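Local structure of hemin ABC transporter, periplasmic hemin-binding protein HutB (Vibrio cholerae, 5KHL) at residues A[18-23]-A[69-74]; A[63-68]-A[88-93]; A[75-80]-A[97-102]. The protein probably binds hemin in the periplasm of Vibrio cholerae and delivers it to an ABC transporter for import across the inner membrane. All coordinates share one frame; numbering follows the deposited sequence.

Contact 1 of 3, residues A[18-23]-A[69-74]; sequences RIVSAG and LTLEPT
R18 lies against E72, P73 and T74 just ahead of strand 19-21, and two sound bonds tie it to T74. Its backbone N gives an almost straight bond (167°) to T74 OG1 at 3.2 Å. The T74 hydroxyl can reach back to it because chi1 of 63° sets OG1 between T74's own backbone N and carbonyl carbon. R18 O takes T74 N at 2.8 Å. The two side chains cross at about a right angle, R18 CG being 4.0 Å from T74 CG2. Farther out, the arginine chain bends at chi3 and brings the edge of the guanidinium to the E72 carbonyl. NH2 comes near E72 O, but the model is too crowded at this atom for the bond to be more than doubtful.

V20 faces back, and its CG2 packs 3.8 Å from P73 CB, the two side chains side by side, and 4.0 Å from L71 CD1, which comes across it at about a right angle. The chemistry is thus split: polar pairing of the R18 backbone with the T74 amide and hydroxyl at the partly exposed end, and hydrocarbon packing at V20, joining the inner strand 19-21 to the turn that feeds strand 75-78.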
loop_
_atom_site.group_PDB
_atom_site.type_symbol
_atom_site.label_atom_id
_atom_site.label_comp_id
_atom_site.label_asym_id
_atom_site.label_seq_id
_atom_site.Cartn_x
_atom_site.Cartn_y
_atom_site.Cartn_z
ATOM N N ARG A 18 -5.418 -13.547 -20.273
ATOM C CA ARG A 18 -4.955 -12.206 -20.619
ATOM C C ARG A 18 -5.483 -11.249 -19.560
ATOM O O ARG A 18 -6.630 -10.810 -19.612
ATOM C CB ARG A 18 -5.419 -11.806 -22.025
ATOM C CG ARG A 18 -5.343 -12.966 -23.022
ATOM C CD ARG A 18 -5.416 -12.508 -24.474
ATOM N NE ARG A 18 -4.121 -12.013 -24.925
ATOM C CZ ARG A 18 -3.849 -10.737 -25.141
ATOM N NH1 ARG A 18 -2.640 -10.373 -25.543
ATOM N NH2 ARG A 18 -4.793 -9.830 -24.960
ATOM N N ILE A 19 -4.647 -10.946 -18.582
ATOM C CA ILE A 19 -5.087 -10.155 -17.448
ATOM C C ILE A 19 -4.682 -8.686 -17.534
ATOM O O ILE A 19 -3.506 -8.374 -17.711
ATOM C CB ILE A 19 -4.528 -10.736 -16.135
ATOM C CG1 ILE A 19 -5.224 -12.060 -15.812
ATOM C CG2 ILE A 19 -4.677 -9.741 -15.010
ATOM C CD1 ILE A 19 -4.517 -12.880 -14.751
ATOM N N VAL A 20 -5.658 -7.790 -17.397
ATOM C CA VAL A 20 -5.345 -6.419 -17.041
ATOM C C VAL A 20 -5.393 -6.253 -15.530
ATOM O O VAL A 20 -6.457 -6.331 -14.911
ATOM C CB VAL A 20 -6.300 -5.421 -17.670
ATOM C CG1 VAL A 20 -5.957 -3.990 -17.182
ATOM C CG2 VAL A 20 -6.243 -5.519 -19.211
ATOM N N SER A 21 -4.231 -6.049 -14.930
ATOM C CA SER A 21 -4.190 -5.770 -13.508
ATOM C C SER A 21 -4.296 -4.271 -13.268
ATOM O O SER A 21 -3.468 -3.491 -13.756
ATOM C CB SER A 21 -2.926 -6.327 -12.883
ATOM O OG SER A 21 -2.743 -5.708 -11.640
ATOM N N ALA A 22 -5.322 -3.875 -12.521
ATOM C CA ALA A 22 -5.686 -2.472 -12.409
ATOM C C ALA A 22 -5.185 -1.842 -11.113
ATOM O O ALA A 22 -5.548 -0.713 -10.781
ATOM C CB ALA A 22 -7.162 -2.319 -12.512
ATOM N N GLY A 23 -4.351 -2.576 -10.388
ATOM C CA GLY A 23 -3.831 -2.097 -9.121
ATOM C C GLY A 23 -2.537 -2.756 -8.706
ATOM O O GLY A 23 -2.354 -3.971 -8.882
ATOM N N LEU A 69 -10.181 -2.715 -24.535
ATOM C CA LEU A 69 -10.739 -3.703 -25.442
ATOM C C LEU A 69 -9.752 -4.112 -26.525
ATOM O O LEU A 69 -9.765 -5.258 -26.968
ATOM C CB LEU A 69 -12.029 -3.171 -26.074
ATOM C CG LEU A 69 -13.295 -3.441 -25.263
ATOM C CD1 LEU A 69 -14.433 -2.525 -25.696
ATOM C CD2 LEU A 69 -13.683 -4.900 -25.416
ATOM N N THR A 70 -8.885 -3.192 -26.938
ATOM C CA THR A 70 -7.900 -3.504 -27.981
ATOM C C THR A 70 -6.873 -4.529 -27.495
ATOM O O THR A 70 -6.160 -5.131 -28.302
ATOM C CB THR A 70 -7.151 -2.251 -28.462
ATOM O OG1 THR A 70 -6.318 -1.765 -27.403
ATOM C CG2 THR A 70 -8.127 -1.173 -28.852
ATOM N N LEU A 71 -6.794 -4.712 -26.178
ATOM C CA LEU A 71 -5.900 -5.698 -25.579
ATOM C C LEU A 71 -6.485 -7.098 -25.568
ATOM O O LEU A 71 -5.823 -8.031 -25.133
ATOM C CB LEU A 71 -5.560 -5.318 -24.145
ATOM C CG LEU A 71 -4.699 -4.086 -23.954
ATOM C CD1 LEU A 71 -4.690 -3.739 -22.480
ATOM C CD2 LEU A 71 -3.293 -4.366 -24.472
ATOM N N GLU A 72 -7.723 -7.225 -26.039
ATOM C CA GLU A 72 -8.460 -8.488 -26.017
ATOM C C GLU A 72 -8.235 -9.220 -24.703
ATOM O O GLU A 72 -7.821 -10.385 -24.700
ATOM C CB GLU A 72 -8.049 -9.372 -27.199
ATOM C CG GLU A 72 -8.293 -8.737 -28.583
ATOM C CD GLU A 72 -7.764 -9.583 -29.739
ATOM O OE1 GLU A 72 -8.525 -10.410 -30.280
ATOM O OE2 GLU A 72 -6.582 -9.420 -30.103
ATOM N N PRO A 73 -8.480 -8.529 -23.575
ATOM C CA PRO A 73 -8.208 -9.165 -22.293
ATOM C C PRO A 73 -9.312 -10.161 -21.959
ATOM O O PRO A 73 -10.360 -10.149 -22.603
ATOM C CB PRO A 73 -8.204 -7.982 -21.319
ATOM C CG PRO A 73 -9.213 -7.074 -21.885
ATOM C CD PRO A 73 -9.152 -7.228 -23.391
ATOM N N THR A 74 -9.077 -11.021 -20.974
ATOM C CA THR A 74 -10.109 -11.926 -20.489
ATOM C C THR A 74 -10.546 -11.524 -19.087
ATOM O O THR A 74 -11.665 -11.816 -18.655
ATOM C CB THR A 74 -9.612 -13.357 -20.485
ATOM O OG1 THR A 74 -8.508 -13.461 -19.579
ATOM C CG2 THR A 74 -9.144 -13.728 -21.883
#

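Contact 2 of 3, residues A[63-68]-A[88-93]; sequences LAAEGL and LQQLRS. With SO4 (sulfate ion), chain B.
E66, which touches Q90 across the contact, gives its backbone N to sulfate O1 at 2.9 Å, a nearly straight bond of 168°. The next amide, G67 N, reaches sulfate O3 at 3.2 Å along a more bent path, 137°. Both N-H groups belong to the first turn of helix 65-69, for which A64 is the N-cap, and the positive end of the helix dipole probably helps to hold the anion. The ion itself most likely came from the crystallisation liquor.

A65, in the same turn, meets Q90 of helix 85-93. Its methyl group sits beside the glutamine amide, A65 CB being 3.5 Å from Q90 OE1, while Q90 NE2 bonds to T86 O within its own helix. The E66 chain, bent at chi2, lies across Q90 at about a right angle, with carboxylate and amide planes 41° apart; this is a loose approach with no bond between them.

Helices 65-69 and 85-93 pack here on one face of the parallel sheet of the N-terminal lobe, the second of them being the crossover helix between strands 75-78 and 97-100. Leucines make the buried side of the joint. L68 CD1 meets L91 CD1 at 4.0 Å, the two chains crossing at about a right angle, and L91 CD2 lies equally near L68 CB and A65 O. Nearer the start of helix 85-93, L63 CD1 approaches L88 CD2 at 4.2 Å. Beneath them L76 of strand 75-78 touches L63, L88 and L91 alike.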
loop_
_atom_site.group_PDB
_atom_site.type_symbol
_atom_site.label_atom_id
_atom_site.label_comp_id
_atom_site.label_asym_id
_atom_site.label_seq_id
_atom_site.Cartn_x
_atom_site.Cartn_y
_atom_site.Cartn_z
ATOM N N LEU A 63 -10.269 4.306 -16.351
ATOM C CA LEU A 63 -10.002 3.307 -17.352
ATOM C C LEU A 63 -10.717 3.690 -18.631
ATOM O O LEU A 63 -11.811 4.254 -18.591
ATOM C CB LEU A 63 -10.450 1.935 -16.870
ATOM C CG LEU A 63 -9.729 1.380 -15.632
ATOM C CD1 LEU A 63 -10.346 0.064 -15.246
ATOM C CD2 LEU A 63 -8.271 1.213 -15.924
ATOM N N ALA A 64 -10.075 3.397 -19.760
ATOM C CA ALA A 64 -10.639 3.632 -21.090
ATOM C C ALA A 64 -11.207 2.324 -21.638
ATOM O O ALA A 64 -10.488 1.342 -21.808
ATOM C CB ALA A 64 -9.583 4.209 -22.035
ATOM N N ALA A 65 -12.503 2.305 -21.900
ATOM C CA ALA A 65 -13.151 1.068 -22.316
ATOM C C ALA A 65 -12.544 0.539 -23.622
ATOM O O ALA A 65 -12.082 -0.605 -23.678
ATOM C CB ALA A 65 -14.658 1.277 -22.456
ATOM N N GLU A 66 -12.500 1.386 -24.649
ATOM C CA GLU A 66 -11.951 0.979 -25.939
ATOM C C GLU A 66 -10.466 0.656 -25.833
ATOM O O GLU A 66 -9.999 -0.302 -26.444
ATOM C CB GLU A 66 -12.185 2.057 -27.002
ATOM C CG GLU A 66 -13.640 2.238 -27.343
ATOM C CD GLU A 66 -14.253 0.977 -27.923
ATOM O OE1 GLU A 66 -15.429 0.690 -27.605
ATOM O OE2 GLU A 66 -13.557 0.277 -28.700
ATOM N N GLY A 67 -9.731 1.440 -25.053
ATOM C CA GLY A 67 -8.306 1.215 -24.899
ATOM C C GLY A 67 -8.024 -0.163 -24.331
ATOM O O GLY A 67 -7.077 -0.842 -24.723
ATOM N N LEU A 68 -8.861 -0.580 -23.391
ATOM C CA LEU A 68 -8.729 -1.898 -22.783
ATOM C C LEU A 68 -9.138 -2.995 -23.759
ATOM O O LEU A 68 -8.518 -4.059 -23.812
ATOM C CB LEU A 68 -9.574 -1.975 -21.519
ATOM C CG LEU A 68 -8.915 -1.163 -20.409
ATOM C CD1 LEU A 68 -9.818 -1.030 -19.197
ATOM C CD2 LEU A 68 -7.613 -1.829 -20.028
ATOM N N LEU A 88 -16.633 -0.123 -17.190
ATOM C CA LEU A 88 -16.717 -1.464 -16.660
ATOM C C LEU A 88 -17.882 -2.239 -17.274
ATOM O O LEU A 88 -17.764 -3.438 -17.499
ATOM C CB LEU A 88 -16.832 -1.425 -15.139
ATOM C CG LEU A 88 -15.683 -0.673 -14.454
ATOM C CD1 LEU A 88 -15.841 -0.737 -12.949
ATOM C CD2 LEU A 88 -14.320 -1.202 -14.899
ATOM N N GLN A 89 -18.998 -1.570 -17.557
ATOM C CA GLN A 89 -20.125 -2.267 -18.196
ATOM C C GLN A 89 -19.767 -2.673 -19.622
ATOM O O GLN A 89 -20.060 -3.790 -20.039
ATOM C CB GLN A 89 -21.413 -1.420 -18.204
ATOM C CG GLN A 89 -21.206 0.075 -18.054
ATOM C CD GLN A 89 -22.386 0.928 -18.533
ATOM O OE1 GLN A 89 -22.763 0.890 -19.712
ATOM N NE2 GLN A 89 -22.952 1.724 -17.622
ATOM N N GLN A 90 -19.124 -1.768 -20.354
ATOM C CA GLN A 90 -18.673 -2.043 -21.718
ATOM C C GLN A 90 -17.742 -3.260 -21.803
ATOM O O GLN A 90 -17.715 -3.973 -22.803
ATOM C CB GLN A 90 -17.971 -0.810 -22.297
ATOM C CG GLN A 90 -18.860 0.419 -22.400
ATOM C CD GLN A 90 -18.210 1.561 -23.168
ATOM O OE1 GLN A 90 -17.676 1.370 -24.270
ATOM N NE2 GLN A 90 -18.251 2.759 -22.586
ATOM N N LEU A 91 -16.978 -3.496 -20.748
ATOM C CA LEU A 91 -16.114 -4.663 -20.704
ATOM C C LEU A 91 -16.921 -5.920 -20.405
ATOM O O LEU A 91 -16.805 -6.924 -21.108
ATOM C CB LEU A 91 -15.027 -4.461 -19.659
ATOM C CG LEU A 91 -14.148 -3.244 -19.915
ATOM C CD1 LEU A 91 -13.240 -3.018 -18.708
ATOM C CD2 LEU A 91 -13.332 -3.433 -21.188
ATOM N N ARG A 92 -17.733 -5.846 -19.353
ATOM C CA ARG A 92 -18.662 -6.908 -18.991
ATOM C C ARG A 92 -19.549 -7.300 -20.166
ATOM O O ARG A 92 -19.574 -8.460 -20.553
ATOM C CB ARG A 92 -19.543 -6.480 -17.814
ATOM C CG ARG A 92 -18.862 -6.495 -16.457
ATOM C CD ARG A 92 -19.731 -5.853 -15.385
ATOM N NE ARG A 92 -19.052 -5.802 -14.095
ATOM C CZ ARG A 92 -19.052 -4.745 -13.285
ATOM N NH1 ARG A 92 -19.705 -3.644 -13.644
ATOM N NH2 ARG A 92 -18.399 -4.792 -12.120
ATOM N N SER A 93 -20.275 -6.334 -20.728
ATOM C CA SER A 93 -21.189 -6.598 -21.845
ATOM C C SER A 93 -20.462 -7.226 -23.028
ATOM O O SER A 93 -21.072 -7.902 -23.850
ATOM C CB SER A 93 -21.888 -5.311 -22.301
ATOM O OG SER A 93 -22.789 -4.832 -21.319
HETATM S S SO4 B . -12.324 5.051 -24.938
HETATM O O1 SO4 B . -13.454 4.155 -24.718
HETATM O O2 SO4 B . -12.162 5.938 -23.795
HETATM O O3 SO4 B . -11.086 4.291 -25.093
HETATM O O4 SO4 B . -12.588 5.841 -26.140
#

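Contact 3 of 3, residues A[75-80]-A[97-102]; sequences HLIGSD and QVNVIN
H75 and Q97 start the pairing of the two strands, their side chains lying side by side and pointing the same way, with ring and amide planes 54° apart. Q97 NE2 comes to 3.1 Å from H75 CE1, approaching the ring obliquely. N99 meets the same imidazole quite differently: its amide is turned nearly coplanar with the ring, 25° apart, and ND2 donates to H75 ND1 at the ring edge over 3.3 Å. The donor lies close to the ring plane and the acceptor close to the amide plane, although the bond is somewhat bent, 147°. With ND1 accepting, a proton on NE2 would be consistent with a neutral ring. N99 ND2 also rests 3.5 Å from I77 CG1, whose chain crosses the asparagine obliquely.

Behind these groups runs a parallel ladder. L76 N donates to Q97 O at 2.7 Å; the next rungs run from N99 N to L76 O and from G78 N to N99 O, and a weaker bond from I101 N to G78 O follows. Strands 75-78 and 97-100 are the two ends of a beta-alpha-beta crossover through helix 85-93; the later strand is the outermost on its side of the four-stranded sheet. Helix 107-120 packs on the face that carries H75 and I77, touching both through I120.

On the other face L76 CD2 stands 4.2 Å from V98 CG1, with L91 of the crossover helix over both residues. At the far end V100 CG1 lies 3.7 Å from D80 CB, where the chain leaves strand 75-78, while I101 CD1 turns to I77 CG2.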
loop_
_atom_site.group_PDB
_atom_site.type_symbol
_atom_site.label_atom_id
_atom_site.label_comp_id
_atom_site.label_asym_id
_atom_site.label_seq_id
_atom_site.Cartn_x
_atom_site.Cartn_y
_atom_site.Cartn_z
ATOM N N HIS A 75 -9.650 -10.843 -18.383
ATOM C CA HIS A 75 -9.931 -10.374 -17.045
ATOM C C HIS A 75 -9.496 -8.935 -16.872
ATOM O O HIS A 75 -8.483 -8.493 -17.442
ATOM C CB HIS A 75 -9.219 -11.240 -16.010
ATOM C CG HIS A 75 -9.622 -12.675 -16.046
ATOM N ND1 HIS A 75 -10.531 -13.223 -15.164
ATOM C CD2 HIS A 75 -9.240 -13.689 -16.860
ATOM C CE1 HIS A 75 -10.695 -14.504 -15.435
ATOM N NE2 HIS A 75 -9.919 -14.811 -16.461
ATOM N N LEU A 76 -10.288 -8.205 -16.099
ATOM C CA LEU A 76 -9.861 -6.940 -15.545
ATOM C C LEU A 76 -9.996 -7.100 -14.058
ATOM O O LEU A 76 -11.103 -7.298 -13.550
ATOM C CB LEU A 76 -10.699 -5.765 -16.032
ATOM C CG LEU A 76 -10.538 -4.490 -15.202
ATOM C CD1 LEU A 76 -9.125 -3.916 -15.325
ATOM C CD2 LEU A 76 -11.555 -3.453 -15.593
ATOM N N ILE A 77 -8.864 -7.037 -13.366
ATOM C CA ILE A 77 -8.837 -7.255 -11.940
ATOM C C ILE A 77 -8.393 -5.988 -11.227
ATOM O O ILE A 77 -7.332 -5.436 -11.513
ATOM C CB ILE A 77 -7.893 -8.427 -11.565
ATOM C CG1 ILE A 77 -8.272 -9.694 -12.321
ATOM C CG2 ILE A 77 -7.935 -8.710 -10.071
ATOM C CD1 ILE A 77 -7.206 -10.783 -12.237
ATOM N N GLY A 78 -9.184 -5.544 -10.265
ATOM C CA GLY A 78 -8.757 -4.434 -9.441
ATOM C C GLY A 78 -9.640 -4.241 -8.233
ATOM O O GLY A 78 -10.462 -5.105 -7.906
ATOM N N SER A 79 -9.464 -3.108 -7.561
ATOM C CA SER A 79 -10.243 -2.801 -6.369
ATOM C C SER A 79 -11.611 -2.275 -6.759
ATOM O O SER A 79 -11.905 -2.104 -7.930
ATOM C CB SER A 79 -9.533 -1.780 -5.492
ATOM O OG SER A 79 -9.620 -0.491 -6.063
ATOM N N ASP A 80 -12.442 -2.003 -5.763
ATOM C CA ASP A 80 -13.790 -1.519 -6.014
ATOM C C ASP A 80 -13.767 -0.079 -6.491
ATOM O O ASP A 80 -14.804 0.525 -6.698
ATOM C CB ASP A 80 -14.651 -1.637 -4.753
ATOM C CG ASP A 80 -14.151 -0.750 -3.629
ATOM O OD1 ASP A 80 -12.988 -0.288 -3.693
ATOM O OD2 ASP A 80 -14.916 -0.520 -2.676
ATOM N N GLN A 97 -14.198 -10.710 -17.882
ATOM C CA GLN A 97 -14.410 -10.892 -16.446
ATOM C C GLN A 97 -13.872 -9.681 -15.674
ATOM O O GLN A 97 -12.674 -9.370 -15.722
ATOM C CB GLN A 97 -13.751 -12.181 -15.940
ATOM C CG GLN A 97 -14.672 -13.395 -15.871
ATOM C CD GLN A 97 -14.191 -14.442 -14.865
ATOM O OE1 GLN A 97 -14.315 -14.263 -13.650
ATOM N NE2 GLN A 97 -13.637 -15.539 -15.372
ATOM N N VAL A 98 -14.760 -8.994 -14.963
ATOM C CA VAL A 98 -14.343 -7.843 -14.181
ATOM C C VAL A 98 -14.361 -8.206 -12.694
ATOM O O VAL A 98 -15.423 -8.258 -12.066
ATOM C CB VAL A 98 -15.234 -6.608 -14.464
ATOM C CG1 VAL A 98 -14.766 -5.418 -13.657
ATOM C CG2 VAL A 98 -15.215 -6.260 -15.956
ATOM N N ASN A 99 -13.170 -8.474 -12.153
ATOM C CA ASN A 99 -13.015 -8.932 -10.776
ATOM C C ASN A 99 -12.637 -7.840 -9.805
ATOM O O ASN A 99 -11.503 -7.364 -9.798
ATOM C CB ASN A 99 -11.957 -10.023 -10.683
ATOM C CG ASN A 99 -12.213 -11.142 -11.626
ATOM O OD1 ASN A 99 -13.185 -11.886 -11.473
ATOM N ND2 ASN A 99 -11.348 -11.281 -12.627
ATOM N N VAL A 100 -13.598 -7.459 -8.980
ATOM C CA VAL A 100 -13.342 -6.594 -7.853
ATOM C C VAL A 100 -12.797 -7.452 -6.718
ATOM O O VAL A 100 -13.300 -8.548 -6.435
ATOM C CB VAL A 100 -14.603 -5.838 -7.423
ATOM C CG1 VAL A 100 -14.358 -5.074 -6.098
ATOM C CG2 VAL A 100 -15.052 -4.907 -8.556
ATOM N N ILE A 101 -11.766 -6.931 -6.073
ATOM C CA ILE A 101 -10.882 -7.722 -5.251
ATOM C C ILE A 101 -10.652 -6.950 -3.951
ATOM O O ILE A 101 -10.953 -5.762 -3.902
ATOM C CB ILE A 101 -9.580 -8.006 -6.063
ATOM C CG1 ILE A 101 -9.287 -9.492 -6.091
ATOM C CG2 ILE A 101 -8.388 -7.111 -5.659
ATOM C CD1 ILE A 101 -10.272 -10.235 -6.916
ATOM N N ASN A 102 -10.129 -7.596 -2.904
ATOM C CA ASN A 102 -10.007 -6.952 -1.584
ATOM C C ASN A 102 -9.122 -5.703 -1.554
ATOM O O ASN A 102 -8.063 -5.693 -2.143
ATOM C CB ASN A 102 -9.465 -7.951 -0.554
ATOM C CG ASN A 102 -9.448 -7.383 0.877
ATOM O OD1 ASN A 102 -8.535 -6.633 1.253
ATOM N ND2 ASN A 102 -10.460 -7.750 1.679
#

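All three contacts sit in the N-terminal lobe, with centres 10 Å (contacts 1 and 2), 11 Å (1 and 3) and 13 Å (2 and 3) apart. Contacts 1 and 3 share a sheet, where A22 N probably bonds to I77 O at 2.7 Å. Contact 2 roofs that sheet, L91 CD1 and L76 CD2 lying 3.6 Å apart, and meets contact 1 where P73 CD is 3.3 Å from L68 O. In relatives the ligand lies between the two lobes; contact 3, its centre about 17 Å from that of the chain, is nearer the middle than contact 2, at about 26 Å. The sulfate of contact 2, probably from the crystallisation liquor, is no evidence for the hemin site.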